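Local coordinates for protein dextranase (Pseudarthrobacter oxydans, PDB 6NZS) that catalyses the endohydrolysis of alpha-1,6-glucosidic linkages in dextran, and is a glycoside hydrolase of family 49, at residues Leu127-Ala130 with Asp131-Lys134; Val41-Glu44 with Asn45-Asp48; Lys464-Pro467 with Asn468-Val471; Ile535-Glu538 with Ile539-Asn543; Ile67-Thr70 with Lys71-Ala75. All blocks are in the same frame, centred on the assembly; numbering follows the deposited sequence.

In the fold
All five interactions are local contacts in turns and loops at the surface of one chain. Interactions 1 and 2 lie in the N-terminal Ig-like domain, with centres 16 Å and nearest atoms about 5 Å apart; strand 96-102 lies between them, pairing with both 37-43 and 132-137. Interactions 3 and 4 form a second pair, in connections leading to parallel strands of the family 49 beta-helix, with centres 18 Å and nearest atoms about 7 Å apart. The two pairs are far from each other: the centres of interactions 1 and 3 are 56 Å apart. Interaction 5 belongs to the Ig-like domain in sequence, but its side chains meet Glu292, His301, Tyr365 and Trp366, the last two within a beta-solenoid repeat.

Interaction 1: Leu127-Ala130 with Asp131-Lys134; sequences LVDA and DTVK
Val128 and Asp129 share Thr132 as pairing partner, a classic beta bulge at the end of the hairpin of strands 125-129 and 132-137 in the Ig-like domain. The bulge shows in the bonding: Thr132 O accepts from Val128 N at 3.0 Å and, weakly, from Asp129 N at 3.4 Å. A type I turn from Asp129 to Thr132 closes the hairpin with a nearly straight bond from Thr132 N to Asp129 O (3.1 Å, 174° at the hydrogen). The tight part sits over this turn. Asp129 CG lies between its own backbone N and carbonyl carbon (chi1 51°), which swings OD1 across the turn to 2.9 Å from Asp131 OD1, the two carboxylate planes standing 73° apart. Two like charges this close would probably raise the proton affinity of one of them. Asp129 OD1 also takes a weak bond from Asp131 N. A glycine in place of Asp131 would take its carboxylate away from Asp129 OD1 and is likely to leave the turn freer to change its backbone angles. Packing is looser toward Lys134, where Val128 CG2 touches the aliphatic CE at 3.8 Å while NZ forms a salt bridge with Asp99. On the wet side, Thr132 OG1 bonds to Ser101 OG, and one water donates to Asp129 OD2 at 2.6 Å and to Thr132 OG1 at 3.0 Å.

Interaction 2: Val41-Glu44 with Asn45-Asp48; sequences VAQE and NQPD
The side-chain amide of Gln43 meets a second amide over one face and an oxygen at its edge. Over the face lies the Gln46 amide, stacked with the planes 30° apart, so the two NE2 atoms come within 3.4 Å; both are donors and form no bond. At the edge, Gln43 NE2 donates to Asn45 OD1 at 2.8 Å. This bond is nearly straight (172° at the hydrogen), stays in the plane of the Gln43 amide and uses a lone pair of OD1 in the Asn45 carbonyl plane. Gln43 CG stands anti to the backbone N (chi1 -161°) and the chain runs on extended, which lays the amide alongside Asn45, both side chains pointing the same way. The amide oxygen, Gln43 OE1, is bonded to Asn9 ND2. An alanine at Gln43 would remove this amide and would probably leave Asn45 OD1 and Asn9 ND2 without their mate and the Gln46 amide without its stacking partner. The backbone beneath forms a type I beta turn from Gln43 to Gln46, in the connection between antiparallel strands 37-43 and 51-58 of the Ig-like domain, and Gln46 N donates to Gln43 O at 2.8 Å. A water accepts from Gln43 N and donates to Gln46 OE1, linking the stacked residue back to the strand. The Glu44 carboxylate folds back so that its face lies over Asn45 N, with CD 3.3 Å from that nitrogen. Flanking the turn, Ala42 CB on the preceding strand rests against Gln46 O at 3.6 Å, and Pro47 CG touches Glu44 O.

Interaction 3: Lys464-Pro467 with Asn468-Val471; sequences KADP and NTTV
Asp466 and Thr469 are the first and last residues of a type I beta turn at the corner where the chain enters strand 469-482, a parallel strand of the family 49 beta-helix. An Asx turn is superimposed on it, because Asp466 OD1 accepts from the backbone N two residues on, Asn468 N, at 2.9 Å. The carboxylate reaches that N-H with CG anti to the Asp466 backbone N (chi1 -171°), and the donor comes from above the carboxylate plane, 50° out of it. OD1 also lies 3.4 Å from Asn468 CB. The carbonyl of Asp466 is gripped twice by Thr469. Thr469 OG1 donates to Asp466 O at 2.8 Å in the carbonyl plane, and Thr469 N donates to the same oxygen at 3.1 Å from well above that plane. The hydroxyl gets there because OG1 sits between the Thr469 backbone N and carbonyl carbon (chi1 61°); this also directs CG2 to the carboxylate, 3.6 Å from Asp466 OD2. Thr469 OG1 is further bonded to Ser495 OG, and Thr470 N to Asn422 OD1, so the corner is joined to the neighbouring turns of the beta-helix as well as to itself. Every hydrogen bond between the two halves of this corner is accepted by an Asp466 oxygen: two donors fall on its carbonyl and one on its carboxylate. The chemistry is consistent with Asp466 helping to hold the corner in shape: with three donors on its oxygens, both carbonyl and carboxylate are probably restrained.

Interaction 4: Ile535-Glu538 with Ile539-Asn543; sequences IGNE and IPDGN
Asn537 supplies three of the four direct hydrogen bonds that fold this loop. Its side chain lies with CG anti to the backbone N (chi1 174°), and both ends of the amide bond to backbone: OD1 accepts from Asp541 N at 2.9 Å, almost in line with the CG-OD1 bond, and ND2 donates to Ile539 O at 2.9 Å, which it meets from above the carbonyl plane. Held at both ends, the amide is probably kept from flipping, since a flip would set NH2 against Asp541 N and the oxygen against Ile539 O. Two backbone bonds close the loop, from Asn543 N to Asn537 O at 2.7 Å and from Gly542 N to Glu538 O at 2.9 Å. A CA-H...O contact adds to these, Gly536 CA to Asn543 O at 3.1 Å; a side chain at Gly536 would run into that oxygen. Van der Waals packing comes from buried Glu538, which bends at chi2 and lays CD 3.6 Å from Gly542 CA, while its OE1 bonds to Gly544 N. Among the water-mediated links, one water accepts from both Asn537 N and Asn543 ND2. The bond from Gly542 N to Glu538 O, four residues apart, defines an alpha turn, with a cis peptide before Pro540 and a positive phi that suits glycine at Gly542, in the loop between strands 521-524 and 545-552 of the beta-helix.

Interaction 5: Ile67-Thr70 with Lys71-Ala75; sequences IGYT and KEDGA
Tyr69 OH donates a hydrogen bond to Asp73 OD2 at 2.6 Å, the one direct bond between these two pieces of chain. It uses the anti lone pair of OD2, the side away from OD1, and lies in the plane of the ring, while the carboxylate is turned 62° from that plane. A second oxygen borders the same edge in the ring plane: Lys71 O, which accepts a hydrogen bond from Lys66 NZ, lies 3.6 Å from Tyr69 CD2. Lys71 CG passes at 4.0 Å from CD2, the two side chains crossing at about a right angle. In Tyr69 the CG sits between the backbone N and carbonyl carbon (chi1 67°), which turns the ring so that its edge runs along the chain that follows and OH reaches Asp73. One shell out, Asp73 OD1 accepts from Ala75 N at 3.0 Å, on its anti side, forming an Asx turn. That turn leads straight into helix 76-81, where Ala75 is the N-cap residue, and Glu76 takes up Asp73 N and Gly74 N. Gly74 has a positive phi in this bend, leaving no room for a CB beside the carbonyl oxygen of Asp73. Farther out, Tyr69 stacks on the ring of His301, Lys71 NZ forms a salt bridge with Glu292, and Asp73 OD2 forms one with Arg61. Buried Asp73 thus has the phenol and Arg61 on OD2 and a backbone N-H on OD1, donors that would probably favour its ionised form and fix the rotation of the carboxylate.

Interaction 1: Leu127-Ala130 with Asp131-Lys134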
# COMPACT_ATOMS: atom_id res chain seq x y z
N LEU A 127 -15.90 25.99 -0.85
CA LEU A 127 -16.45 25.84 0.49
C LEU A 127 -17.96 26.06 0.42
O LEU A 127 -18.42 27.18 0.17
CB LEU A 127 -15.80 26.80 1.47
CG LEU A 127 -16.30 26.56 2.89
CD1 LEU A 127 -15.59 25.38 3.51
CD2 LEU A 127 -16.11 27.80 3.75
N VAL A 128 -18.73 25.00 0.63
CA VAL A 128 -20.19 25.12 0.65
C VAL A 128 -20.64 25.78 1.95
O VAL A 128 -21.35 26.79 1.94
CB VAL A 128 -20.84 23.73 0.47
CG1 VAL A 128 -22.36 23.85 0.55
CG2 VAL A 128 -20.39 23.09 -0.84
N ASP A 129 -20.24 25.21 3.08
CA ASP A 129 -20.53 25.77 4.39
C ASP A 129 -19.43 25.31 5.34
O ASP A 129 -18.46 24.67 4.93
CB ASP A 129 -21.95 25.40 4.85
CG ASP A 129 -22.24 23.92 4.74
OD1 ASP A 129 -21.40 23.11 5.18
OD2 ASP A 129 -23.30 23.57 4.17
N ALA A 130 -19.59 25.62 6.63
CA ALA A 130 -18.48 25.48 7.57
C ALA A 130 -18.08 24.04 7.87
O ALA A 130 -17.09 23.84 8.58
CB ALA A 130 -18.79 26.22 8.87
N ASP A 131 -18.81 23.04 7.37
CA ASP A 131 -18.34 21.66 7.50
C ASP A 131 -18.29 20.89 6.19
O ASP A 131 -18.05 19.67 6.22
CB ASP A 131 -19.11 20.88 8.58
CG ASP A 131 -20.60 20.81 8.32
OD1 ASP A 131 -21.05 21.07 7.18
OD2 ASP A 131 -21.33 20.48 9.27
N THR A 132 -18.46 21.55 5.05
CA THR A 132 -18.58 20.84 3.78
C THR A 132 -17.80 21.52 2.67
O THR A 132 -17.99 22.71 2.41
CB THR A 132 -20.05 20.75 3.36
OG1 THR A 132 -20.81 20.06 4.36
CG2 THR A 132 -20.19 20.02 2.02
N VAL A 133 -16.94 20.75 1.99
CA VAL A 133 -16.20 21.22 0.83
C VAL A 133 -16.69 20.44 -0.38
O VAL A 133 -17.11 19.28 -0.28
CB VAL A 133 -14.68 21.01 1.05
CG1 VAL A 133 -14.33 19.52 1.16
CG2 VAL A 133 -13.87 21.68 -0.05
N LYS A 134 -16.66 21.10 -1.54
CA LYS A 134 -16.96 20.47 -2.83
C LYS A 134 -15.67 20.42 -3.63
O LYS A 134 -14.98 21.43 -3.77
CB LYS A 134 -18.02 21.29 -3.59
CG LYS A 134 -18.83 20.51 -4.62
CD LYS A 134 -19.81 21.42 -5.39
CE LYS A 134 -20.90 21.93 -4.46
NZ LYS A 134 -21.96 20.91 -4.20
O HOH W 1 -23.68 21.01 4.00

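Interaction 2: Val41-Glu44 with Asn45-Asp48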
# COMPACT_ATOMS: atom_id res chain seq x y z
N VAL A 41 -21.81 12.61 -4.53
CA VAL A 41 -21.19 12.83 -5.84
C VAL A 41 -22.26 13.23 -6.84
O VAL A 41 -23.33 12.62 -6.91
CB VAL A 41 -20.48 11.56 -6.36
CG1 VAL A 41 -19.60 11.89 -7.57
CG2 VAL A 41 -19.67 10.88 -5.29
N ALA A 42 -21.94 14.23 -7.66
CA ALA A 42 -22.81 14.66 -8.74
C ALA A 42 -21.99 14.84 -10.00
O ALA A 42 -20.84 15.26 -9.94
CB ALA A 42 -23.45 16.01 -8.40
N GLN A 43 -22.59 14.53 -11.15
CA GLN A 43 -21.96 14.89 -12.41
C GLN A 43 -21.77 16.40 -12.45
O GLN A 43 -22.63 17.15 -11.98
CB GLN A 43 -22.85 14.44 -13.57
CG GLN A 43 -22.12 14.34 -14.90
CD GLN A 43 -22.95 13.61 -15.95
OE1 GLN A 43 -22.95 12.38 -16.01
NE2 GLN A 43 -23.64 14.37 -16.79
N GLU A 44 -20.63 16.84 -12.99
CA GLU A 44 -20.27 18.24 -12.81
C GLU A 44 -21.28 19.19 -13.45
O GLU A 44 -21.46 20.32 -12.97
CB GLU A 44 -18.85 18.52 -13.31
CG GLU A 44 -18.68 18.31 -14.79
CD GLU A 44 -18.97 19.54 -15.62
OE1 GLU A 44 -18.87 19.44 -16.86
OE2 GLU A 44 -19.30 20.60 -15.03
N ASN A 45 -21.94 18.77 -14.52
CA ASN A 45 -22.96 19.60 -15.16
C ASN A 45 -24.37 19.33 -14.63
O ASN A 45 -25.34 19.82 -15.21
CB ASN A 45 -22.92 19.44 -16.69
CG ASN A 45 -23.28 18.04 -17.16
OD1 ASN A 45 -23.37 17.10 -16.36
ND2 ASN A 45 -23.47 17.89 -18.46
N GLN A 46 -24.49 18.56 -13.55
CA GLN A 46 -25.76 18.33 -12.87
C GLN A 46 -25.53 18.48 -11.37
O GLN A 46 -25.81 17.57 -10.59
CB GLN A 46 -26.31 16.93 -13.17
CG GLN A 46 -26.32 16.52 -14.63
CD GLN A 46 -26.62 15.04 -14.82
OE1 GLN A 46 -26.58 14.26 -13.87
NE2 GLN A 46 -26.94 14.66 -16.05
N PRO A 47 -25.02 19.64 -10.93
CA PRO A 47 -24.58 19.74 -9.52
C PRO A 47 -25.71 19.61 -8.52
O PRO A 47 -25.44 19.38 -7.33
CB PRO A 47 -23.92 21.13 -9.45
CG PRO A 47 -24.01 21.72 -10.84
CD PRO A 47 -25.03 20.95 -11.60
N ASP A 48 -26.96 19.76 -8.96
CA ASP A 48 -28.12 19.61 -8.09
C ASP A 48 -28.51 18.15 -7.85
O ASP A 48 -29.32 17.89 -6.96
CB ASP A 48 -29.32 20.34 -8.71
CG ASP A 48 -29.64 19.83 -10.10
OD1 ASP A 48 -28.72 19.71 -10.93
OD2 ASP A 48 -30.83 19.55 -10.37
O HOH W 2 -25.40 13.77 -11.21

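Interaction 3: Lys464-Pro467 with Asn468-Val471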
# COMPACT_ATOMS: atom_id res chain seq x y z
N LYS A 464 26.50 -12.14 4.41
CA LYS A 464 25.34 -12.83 3.85
C LYS A 464 25.10 -12.50 2.39
O LYS A 464 24.05 -12.87 1.85
CB LYS A 464 24.09 -12.52 4.68
CG LYS A 464 24.22 -12.81 6.17
CD LYS A 464 24.23 -14.31 6.43
CE LYS A 464 22.83 -14.88 6.50
NZ LYS A 464 22.85 -16.37 6.73
N ALA A 465 26.03 -11.82 1.73
CA ALA A 465 25.89 -11.44 0.33
C ALA A 465 26.36 -12.57 -0.59
O ALA A 465 26.98 -13.54 -0.16
CB ALA A 465 26.69 -10.17 0.04
N ASP A 466 26.02 -12.43 -1.87
CA ASP A 466 26.44 -13.38 -2.91
C ASP A 466 26.94 -12.60 -4.12
O ASP A 466 26.13 -12.08 -4.91
CB ASP A 466 25.30 -14.31 -3.30
CG ASP A 466 25.75 -15.45 -4.21
OD1 ASP A 466 26.90 -15.42 -4.70
OD2 ASP A 466 24.93 -16.37 -4.45
N PRO A 467 28.26 -12.51 -4.31
CA PRO A 467 28.80 -11.80 -5.48
C PRO A 467 28.43 -12.43 -6.82
O PRO A 467 28.66 -11.80 -7.86
CB PRO A 467 30.32 -11.83 -5.26
CG PRO A 467 30.49 -12.14 -3.80
CD PRO A 467 29.33 -13.01 -3.43
N ASN A 468 27.88 -13.64 -6.82
CA ASN A 468 27.46 -14.29 -8.05
C ASN A 468 26.01 -14.00 -8.40
O ASN A 468 25.45 -14.68 -9.26
CB ASN A 468 27.72 -15.80 -7.98
CG ASN A 468 29.19 -16.12 -7.79
OD1 ASN A 468 30.05 -15.46 -8.36
ND2 ASN A 468 29.47 -17.14 -7.00
N THR A 469 25.39 -13.01 -7.76
CA THR A 469 24.07 -12.53 -8.12
C THR A 469 24.18 -11.04 -8.45
O THR A 469 25.10 -10.36 -8.00
CB THR A 469 23.06 -12.74 -6.98
OG1 THR A 469 23.49 -12.02 -5.82
CG2 THR A 469 22.95 -14.22 -6.62
N THR A 470 23.24 -10.56 -9.27
CA THR A 470 23.28 -9.18 -9.75
C THR A 470 21.89 -8.56 -9.75
O THR A 470 20.96 -9.14 -10.31
CB THR A 470 23.88 -9.09 -11.16
OG1 THR A 470 25.18 -9.70 -11.15
CG2 THR A 470 24.03 -7.65 -11.58
N VAL A 471 21.77 -7.39 -9.13
CA VAL A 471 20.60 -6.53 -9.22
C VAL A 471 21.00 -5.35 -10.11
O VAL A 471 21.92 -4.60 -9.77
CB VAL A 471 20.17 -6.05 -7.83
CG1 VAL A 471 19.09 -4.98 -7.93
CG2 VAL A 471 19.70 -7.24 -7.00

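Interaction 4: Ile535-Glu538 with Ile539-Asn543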
# COMPACT_ATOMS: atom_id res chain seq x y z
N ILE A 535 29.62 -2.60 -6.59
CA ILE A 535 28.68 -1.61 -7.10
C ILE A 535 29.31 -1.00 -8.34
O ILE A 535 30.49 -0.64 -8.33
CB ILE A 535 28.35 -0.54 -6.05
CG1 ILE A 535 27.81 -1.19 -4.79
CG2 ILE A 535 27.34 0.44 -6.62
CD1 ILE A 535 27.71 -0.25 -3.64
N GLY A 536 28.53 -0.93 -9.41
CA GLY A 536 29.05 -0.45 -10.67
C GLY A 536 29.65 0.94 -10.56
O GLY A 536 29.34 1.72 -9.65
N ASN A 537 30.54 1.24 -11.50
CA ASN A 537 31.15 2.56 -11.56
C ASN A 537 30.13 3.57 -12.10
O ASN A 537 29.56 3.37 -13.17
CB ASN A 537 32.36 2.53 -12.48
CG ASN A 537 32.95 3.90 -12.70
OD1 ASN A 537 32.52 4.64 -13.58
ND2 ASN A 537 33.92 4.27 -11.86
N GLU A 538 29.91 4.65 -11.34
CA GLU A 538 29.06 5.74 -11.80
C GLU A 538 29.84 6.90 -12.39
O GLU A 538 29.39 7.51 -13.36
CB GLU A 538 28.19 6.26 -10.64
CG GLU A 538 27.20 7.35 -11.05
CD GLU A 538 26.08 6.84 -11.95
OE1 GLU A 538 25.82 5.61 -11.96
OE2 GLU A 538 25.46 7.68 -12.63
N ILE A 539 31.00 7.22 -11.82
CA ILE A 539 31.86 8.28 -12.32
C ILE A 539 33.03 7.62 -13.05
O ILE A 539 33.95 7.12 -12.38
CB ILE A 539 32.38 9.17 -11.19
CG1 ILE A 539 31.26 9.50 -10.20
CG2 ILE A 539 33.04 10.42 -11.76
CD1 ILE A 539 30.25 10.45 -10.76
N PRO A 540 33.05 7.62 -14.39
CA PRO A 540 32.10 8.27 -15.29
C PRO A 540 31.12 7.33 -16.01
O PRO A 540 30.39 7.81 -16.87
CB PRO A 540 33.04 8.85 -16.35
CG PRO A 540 34.09 7.77 -16.49
CD PRO A 540 34.26 7.17 -15.11
N ASP A 541 31.07 6.04 -15.67
CA ASP A 541 30.40 5.06 -16.52
C ASP A 541 28.88 5.09 -16.42
O ASP A 541 28.21 4.51 -17.28
CB ASP A 541 30.87 3.64 -16.22
CG ASP A 541 32.34 3.43 -16.50
OD1 ASP A 541 32.98 4.37 -17.02
OD2 ASP A 541 32.85 2.34 -16.17
N GLY A 542 28.32 5.71 -15.38
CA GLY A 542 26.87 5.71 -15.23
C GLY A 542 26.28 4.38 -14.84
O GLY A 542 25.07 4.17 -15.01
N ASN A 543 27.09 3.47 -14.30
CA ASN A 543 26.68 2.11 -13.96
C ASN A 543 26.57 1.88 -12.46
O ASN A 543 26.53 0.73 -12.02
CB ASN A 543 27.65 1.09 -14.59
CG ASN A 543 27.04 -0.30 -14.68
OD1 ASN A 543 25.88 -0.46 -15.05
ND2 ASN A 543 27.83 -1.32 -14.33
O HOH W 3 30.70 -0.86 -13.48
O HOH W 4 23.36 4.73 -12.79
O HOH W 5 23.83 6.89 -14.63

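Interaction 5: Ile67-Thr70 with Lys71-Ala75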
# COMPACT_ATOMS: atom_id res chain seq x y z
N ILE A 67 -5.85 -11.47 20.97
CA ILE A 67 -6.34 -12.77 21.38
C ILE A 67 -5.24 -13.79 21.13
O ILE A 67 -4.85 -14.04 19.98
CB ILE A 67 -7.64 -13.15 20.66
CG1 ILE A 67 -8.78 -12.22 21.08
CG2 ILE A 67 -8.00 -14.61 20.93
CD1 ILE A 67 -8.92 -12.04 22.57
N GLY A 68 -4.74 -14.39 22.21
CA GLY A 68 -3.74 -15.43 22.10
C GLY A 68 -2.30 -14.96 22.10
O GLY A 68 -1.40 -15.77 21.84
N TYR A 69 -2.05 -13.68 22.38
CA TYR A 69 -0.69 -13.16 22.41
C TYR A 69 -0.66 -11.85 23.18
O TYR A 69 -1.68 -11.18 23.35
CB TYR A 69 -0.11 -12.98 21.00
CG TYR A 69 -0.78 -11.91 20.15
CD1 TYR A 69 -1.95 -12.18 19.47
CD2 TYR A 69 -0.21 -10.65 20.03
CE1 TYR A 69 -2.56 -11.21 18.69
CE2 TYR A 69 -0.82 -9.67 19.25
CZ TYR A 69 -1.99 -9.96 18.58
OH TYR A 69 -2.60 -9.01 17.80
N THR A 70 0.54 -11.50 23.64
CA THR A 70 0.79 -10.22 24.28
C THR A 70 1.88 -9.41 23.61
O THR A 70 2.02 -8.22 23.92
CB THR A 70 1.14 -10.40 25.77
OG1 THR A 70 2.34 -11.18 25.88
CG2 THR A 70 0.01 -11.10 26.51
N LYS A 71 2.65 -10.01 22.70
CA LYS A 71 3.75 -9.31 22.05
C LYS A 71 3.22 -8.14 21.21
O LYS A 71 2.03 -8.04 20.91
CB LYS A 71 4.52 -10.27 21.14
CG LYS A 71 3.74 -10.73 19.92
CD LYS A 71 4.60 -11.58 19.00
CE LYS A 71 3.77 -12.12 17.84
NZ LYS A 71 4.57 -13.01 16.95
N GLU A 72 4.14 -7.26 20.83
CA GLU A 72 3.77 -6.15 19.96
C GLU A 72 3.37 -6.68 18.59
O GLU A 72 3.97 -7.62 18.07
CB GLU A 72 4.93 -5.17 19.82
CG GLU A 72 5.17 -4.31 21.05
CD GLU A 72 6.19 -3.22 20.81
OE1 GLU A 72 7.21 -3.51 20.15
OE2 GLU A 72 5.97 -2.08 21.26
N ASP A 73 2.32 -6.08 18.02
CA ASP A 73 1.89 -6.44 16.68
C ASP A 73 1.99 -5.30 15.68
O ASP A 73 1.60 -5.49 14.52
CB ASP A 73 0.47 -7.04 16.69
CG ASP A 73 -0.58 -6.10 17.27
OD1 ASP A 73 -0.35 -4.87 17.29
OD2 ASP A 73 -1.64 -6.59 17.70
N GLY A 74 2.51 -4.14 16.08
CA GLY A 74 2.66 -3.01 15.19
C GLY A 74 1.49 -2.05 15.17
O GLY A 74 1.63 -0.94 14.64
N ALA A 75 0.34 -2.44 15.73
CA ALA A 75 -0.83 -1.57 15.78
C ALA A 75 -0.93 -0.80 17.08
O ALA A 75 -1.95 -0.15 17.32
CB ALA A 75 -2.10 -2.40 15.57